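Local coordinates for protein precorrin-2 dehydrogenase (Bacillus megaterium, PDB 3DFZ) that catalyses the NAD-dependent dehydrogenation of precorrin-2 to sirohydrochlorin, a precursor in siroheme and anaerobic adenosylcobalamin biosynthesis, at residues A133-S145 / L161-Q174. Sequence-based numbering, arbitrary orientation.
Sequences AQFSRGRLSLAIS and LSSNYDESYTQYTQ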
loop_
_atom_site.group_PDB
_atom_site.type_symbol
_atom_site.label_atom_id
_atom_site.label_comp_id
_atom_site.label_asym_id
_atom_site.label_seq_id
_atom_site.Cartn_x
_atom_site.Cartn_y
_atom_site.Cartn_z
ATOM N N ALA B 133 -1.317 -8.846 -0.944
ATOM C CA ALA B 133 -0.495 -9.983 -0.513
ATOM C C ALA B 133 0.878 -9.416 -0.221
ATOM O O ALA B 133 1.282 -8.408 -0.817
ATOM C CB ALA B 133 -0.421 -11.092 -1.596
ATOM N N GLN B 134 1.579 -10.012 0.731
ATOM C CA GLN B 134 2.903 -9.527 1.070
ATOM C C GLN B 134 3.772 -10.698 1.379
ATOM O O GLN B 134 3.302 -11.703 1.907
ATOM C CB GLN B 134 2.851 -8.630 2.318
ATOM C CG GLN B 134 2.127 -7.306 2.134
ATOM C CD GLN B 134 1.603 -6.759 3.435
ATOM O OE1 GLN B 134 2.381 -6.465 4.356
ATOM N NE2 GLN B 134 0.274 -6.615 3.528
ATOM N N PHE B 135 5.052 -10.573 1.057
ATOM C CA PHE B 135 6.055 -11.439 1.677
ATOM C C PHE B 135 7.245 -10.589 1.984
ATOM O O PHE B 135 7.411 -9.493 1.450
ATOM C CB PHE B 135 6.428 -12.691 0.839
ATOM C CG PHE B 135 7.305 -12.391 -0.359
ATOM C CD1 PHE B 135 8.698 -12.470 -0.263
ATOM C CD2 PHE B 135 6.743 -12.002 -1.563
ATOM C CE1 PHE B 135 9.518 -12.159 -1.362
ATOM C CE2 PHE B 135 7.547 -11.707 -2.652
ATOM C CZ PHE B 135 8.941 -11.779 -2.548
ATOM N N SER B 136 8.072 -11.110 2.866
ATOM C CA SER B 136 9.196 -10.386 3.375
ATOM C C SER B 136 10.415 -11.260 3.131
ATOM O O SER B 136 10.308 -12.486 3.157
ATOM C CB SER B 136 8.974 -10.138 4.871
ATOM O OG SER B 136 9.665 -8.976 5.308
ATOM N N ARG B 137 11.552 -10.637 2.850
ATOM C CA ARG B 137 12.870 -11.293 3.029
ATOM C C ARG B 137 13.696 -10.430 3.961
ATOM O O ARG B 137 14.366 -9.506 3.530
ATOM C CB ARG B 137 13.614 -11.504 1.690
ATOM C CG ARG B 137 12.930 -12.461 0.734
ATOM C CD ARG B 137 12.809 -13.893 1.295
ATOM N NE ARG B 137 12.268 -14.766 0.263
ATOM C CZ ARG B 137 11.809 -15.988 0.463
ATOM N NH1 ARG B 137 11.791 -16.508 1.691
ATOM N NH2 ARG B 137 11.363 -16.696 -0.568
ATOM N N GLY B 138 13.606 -10.709 5.254
ATOM C CA GLY B 138 14.206 -9.847 6.270
ATOM C C GLY B 138 13.512 -8.511 6.213
ATOM O O GLY B 138 12.276 -8.434 6.257
ATOM N N ARG B 139 14.303 -7.462 6.054
ATOM C CA ARG B 139 13.776 -6.118 5.889
ATOM C C ARG B 139 13.127 -5.861 4.511
ATOM O O ARG B 139 12.397 -4.890 4.343
ATOM C CB ARG B 139 14.865 -5.096 6.190
ATOM C CG ARG B 139 15.408 -5.218 7.619
ATOM C CD ARG B 139 16.602 -4.304 7.915
ATOM N NE ARG B 139 17.002 -4.436 9.318
ATOM C CZ ARG B 139 17.804 -5.396 9.783
ATOM N NH1 ARG B 139 18.306 -6.307 8.949
ATOM N NH2 ARG B 139 18.106 -5.453 11.082
ATOM N N LEU B 140 13.370 -6.721 3.528
ATOM C CA LEU B 140 12.776 -6.469 2.221
ATOM C C LEU B 140 11.340 -6.874 2.332
ATOM O O LEU B 140 11.023 -7.973 2.792
ATOM C CB LEU B 140 13.458 -7.245 1.061
ATOM C CG LEU B 140 12.780 -7.241 -0.327
ATOM C CD1 LEU B 140 12.753 -5.849 -0.988
ATOM C CD2 LEU B 140 13.447 -8.236 -1.318
ATOM N N SER B 141 10.482 -6.002 1.849
ATOM C CA SER B 141 9.099 -6.303 1.812
ATOM C C SER B 141 8.528 -6.009 0.423
ATOM O O SER B 141 8.789 -4.976 -0.145
ATOM C CB SER B 141 8.391 -5.480 2.906
ATOM O OG SER B 141 7.024 -5.732 2.863
ATOM N N LEU B 142 7.747 -6.945 -0.099
ATOM C CA LEU B 142 7.014 -6.784 -1.355
ATOM C C LEU B 142 5.507 -6.907 -1.100
ATOM O O LEU B 142 5.053 -7.810 -0.413
ATOM C CB LEU B 142 7.475 -7.843 -2.407
ATOM C CG LEU B 142 8.933 -7.653 -2.871
ATOM C CD1 LEU B 142 9.382 -8.707 -3.873
ATOM C CD2 LEU B 142 9.136 -6.273 -3.474
ATOM N N ALA B 143 4.745 -5.992 -1.676
ATOM C CA ALA B 143 3.301 -6.051 -1.608
ATOM C C ALA B 143 2.731 -6.173 -3.022
ATOM O O ALA B 143 3.135 -5.454 -3.917
ATOM C CB ALA B 143 2.765 -4.809 -0.897
ATOM N N ILE B 144 1.786 -7.081 -3.210
ATOM C CA ILE B 144 1.199 -7.354 -4.509
ATOM C C ILE B 144 -0.314 -7.258 -4.447
ATOM O O ILE B 144 -0.929 -7.857 -3.566
ATOM C CB ILE B 144 1.504 -8.805 -4.976
ATOM C CG1 ILE B 144 3.004 -9.121 -4.899
ATOM C CG2 ILE B 144 0.882 -9.064 -6.396
ATOM C CD1 ILE B 144 3.475 -9.918 -3.683
ATOM N N SER B 145 -0.917 -6.557 -5.399
ATOM C CA SER B 145 -2.365 -6.491 -5.482
ATOM C C SER B 145 -2.823 -6.548 -6.926
ATOM O O SER B 145 -2.103 -6.146 -7.831
ATOM C CB SER B 145 -2.865 -5.183 -4.842
ATOM O OG SER B 145 -4.289 -5.097 -4.811
ATOM N N LEU B 161 7.439 -14.178 -7.408
ATOM C CA LEU B 161 8.373 -13.255 -6.744
ATOM C C LEU B 161 9.160 -13.884 -5.598
ATOM O O LEU B 161 10.311 -13.524 -5.341
ATOM C CB LEU B 161 7.624 -12.035 -6.214
ATOM C CG LEU B 161 6.796 -11.135 -7.127
ATOM C CD1 LEU B 161 5.825 -10.329 -6.302
ATOM C CD2 LEU B 161 7.661 -10.211 -7.925
ATOM N N SER B 162 8.516 -14.791 -4.874
ATOM C CA SER B 162 9.183 -15.600 -3.848
ATOM C C SER B 162 10.343 -16.406 -4.412
ATOM O O SER B 162 11.414 -16.464 -3.796
ATOM C CB SER B 162 8.192 -16.573 -3.218
ATOM O OG SER B 162 7.546 -15.982 -2.119
ATOM N N SER B 163 10.094 -17.040 -5.561
ATOM C CA SER B 163 11.094 -17.746 -6.374
ATOM C C SER B 163 12.314 -16.858 -6.679
ATOM O O SER B 163 13.429 -17.183 -6.251
ATOM C CB SER B 163 10.416 -18.222 -7.664
ATOM O OG SER B 163 11.204 -19.097 -8.452
ATOM N N ASN B 164 12.095 -15.725 -7.367
ATOM C CA ASN B 164 13.166 -14.778 -7.743
ATOM C C ASN B 164 13.931 -14.071 -6.639
ATOM O O ASN B 164 15.128 -13.784 -6.773
ATOM C CB ASN B 164 12.654 -13.745 -8.730
ATOM C CG ASN B 164 12.318 -14.363 -10.079
ATOM O OD1 ASN B 164 13.080 -15.199 -10.609
ATOM N ND2 ASN B 164 11.185 -13.953 -10.653
ATOM N N TYR B 165 13.224 -13.772 -5.556
ATOM C CA TYR B 165 13.811 -13.141 -4.401
ATOM C C TYR B 165 13.715 -14.179 -3.277
ATOM O O TYR B 165 12.672 -14.321 -2.618
ATOM C CB TYR B 165 13.054 -11.847 -4.074
ATOM C CG TYR B 165 13.095 -10.840 -5.229
ATOM C CD1 TYR B 165 12.134 -10.855 -6.234
ATOM C CD2 TYR B 165 14.097 -9.897 -5.313
ATOM C CE1 TYR B 165 12.190 -9.954 -7.285
ATOM C CE2 TYR B 165 14.162 -9.005 -6.380
ATOM C CZ TYR B 165 13.217 -9.035 -7.352
ATOM O OH TYR B 165 13.281 -8.130 -8.404
ATOM N N ASP B 166 14.793 -14.947 -3.101
ATOM C CA ASP B 166 14.826 -15.968 -2.058
ATOM C C ASP B 166 15.537 -15.450 -0.805
ATOM O O ASP B 166 15.718 -14.218 -0.641
ATOM C CB ASP B 166 15.372 -17.305 -2.567
ATOM C CG ASP B 166 16.915 -17.321 -2.769
ATOM O OD1 ASP B 166 17.633 -16.313 -2.530
ATOM O OD2 ASP B 166 17.413 -18.407 -3.156
ATOM N N GLU B 167 15.919 -16.389 0.063
ATOM C CA GLU B 167 16.538 -16.092 1.358
ATOM C C GLU B 167 17.864 -15.351 1.289
ATOM O O GLU B 167 18.303 -14.834 2.304
ATOM C CB GLU B 167 16.734 -17.377 2.175
ATOM C CG GLU B 167 15.434 -18.040 2.628
ATOM C CD GLU B 167 14.864 -18.985 1.587
ATOM O OE1 GLU B 167 15.328 -18.973 0.417
ATOM O OE2 GLU B 167 13.945 -19.755 1.947
ATOM N N SER B 168 18.500 -15.298 0.116
ATOM C CA SER B 168 19.658 -14.427 -0.070
ATOM C C SER B 168 19.320 -12.975 0.223
ATOM O O SER B 168 20.169 -12.259 0.727
ATOM C CB SER B 168 20.250 -14.531 -1.485
ATOM O OG SER B 168 19.333 -14.073 -2.461
ATOM N N TYR B 169 18.099 -12.533 -0.084
ATOM C CA TYR B 169 17.719 -11.137 0.210
ATOM C C TYR B 169 17.552 -10.878 1.726
ATOM O O TYR B 169 17.713 -9.756 2.197
ATOM C CB TYR B 169 16.483 -10.727 -0.588
ATOM C CG TYR B 169 16.802 -10.511 -2.055
ATOM C CD1 TYR B 169 17.102 -9.239 -2.534
ATOM C CD2 TYR B 169 16.860 -11.585 -2.950
ATOM C CE1 TYR B 169 17.435 -9.033 -3.860
ATOM C CE2 TYR B 169 17.176 -11.381 -4.289
ATOM C CZ TYR B 169 17.466 -10.104 -4.731
ATOM O OH TYR B 169 17.752 -9.870 -6.053
ATOM N N THR B 170 17.279 -11.933 2.482
ATOM C CA THR B 170 17.122 -11.789 3.926
ATOM C C THR B 170 18.453 -11.391 4.574
ATOM O O THR B 170 18.499 -10.443 5.361
ATOM C CB THR B 170 16.532 -13.066 4.553
ATOM O OG1 THR B 170 15.330 -13.433 3.848
ATOM C CG2 THR B 170 16.214 -12.861 6.008
ATOM N N GLN B 171 19.515 -12.114 4.238
ATOM C CA GLN B 171 20.854 -11.826 4.696
ATOM C C GLN B 171 21.419 -10.483 4.137
ATOM O O GLN B 171 22.168 -9.760 4.817
ATOM C CB GLN B 171 21.775 -12.979 4.241
ATOM C CG GLN B 171 23.182 -12.929 4.825
ATOM C CD GLN B 171 24.096 -11.902 4.185
ATOM O OE1 GLN B 171 23.968 -11.580 2.991
ATOM N NE2 GLN B 171 25.066 -11.398 4.976
ATOM N N TYR B 172 21.109 -10.220 2.878
ATOM C CA TYR B 172 21.610 -9.046 2.158
ATOM C C TYR B 172 21.053 -7.730 2.715
ATOM O O TYR B 172 21.788 -6.760 2.861
ATOM C CB TYR B 172 21.276 -9.203 0.664
ATOM C CG TYR B 172 21.778 -8.093 -0.249
ATOM C CD1 TYR B 172 23.056 -7.538 -0.100
ATOM C CD2 TYR B 172 20.974 -7.609 -1.267
ATOM C CE1 TYR B 172 23.490 -6.551 -0.937
ATOM C CE2 TYR B 172 21.419 -6.613 -2.117
ATOM C CZ TYR B 172 22.667 -6.105 -1.958
ATOM O OH TYR B 172 23.076 -5.128 -2.839
ATOM N N THR B 173 19.763 -7.686 3.038
ATOM C CA THR B 173 19.212 -6.434 3.572
ATOM C C THR B 173 19.706 -6.205 4.994
ATOM O O THR B 173 19.689 -5.074 5.479
ATOM C CB THR B 173 17.665 -6.350 3.475
ATOM O OG1 THR B 173 17.056 -7.527 4.061
ATOM C CG2 THR B 173 17.270 -6.244 2.013
ATOM N N GLN B 174 20.175 -7.275 5.640
ATOM C CA GLN B 174 20.857 -7.144 6.924
ATOM C C GLN B 174 22.223 -6.510 6.742
ATOM O O GLN B 174 22.588 -5.622 7.511
ATOM C CB GLN B 174 20.947 -8.496 7.688
ATOM C CG GLN B 174 21.786 -8.457 8.990
ATOM C CD GLN B 174 21.251 -7.487 10.086
ATOM O OE1 GLN B 174 20.049 -7.210 10.172
ATOM N NE2 GLN B 174 22.158 -6.990 10.922
HETATM O O HOH W 1 16.967 -8.208 6.731
#
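A beta hairpin, closed by a type II' turn from R137 to L140, lays R137 and F135 against the joint between two consecutive helices. The guanidinium of R137 grips backbone carbonyls where the first helix ends: NE donates to Y165 O (2.9 Å, N-H...O 157°) and NH2 to S162 O (3.2 Å), both oxygens lying near the guanidinium plane at its edge. A bend at chi2 (-62°) turns the chain toward these carbonyls, while E167 N sits over one face. E167 OE2, 3.9 Å from R137 NH1 and well out of the plane, adds only a long salt bridge. S162 OG stands over the centre of the F135 ring, whose CE2 packs on L161 CB at 3.6 Å. At the turn, G138 brings its CA within 4.2 Å of T170 CA, and T170 CG2 comes 3.5 Å from G138 N. A water accepts from R139 N and donates to T173 OG1, which itself donates to Y169 O (3.0 Å). On the helix-facing side of the second strand, L140 CD2 reaches Y169 CD1 (4.0 Å), and L142 CD1 packs against Y165 CD1. The hairpin thus spans helices 151-164 and 168-184, while strand 140-145 continues the sheet antiparallel into the second subunit, and helix 203-207 touches Y169 through R206.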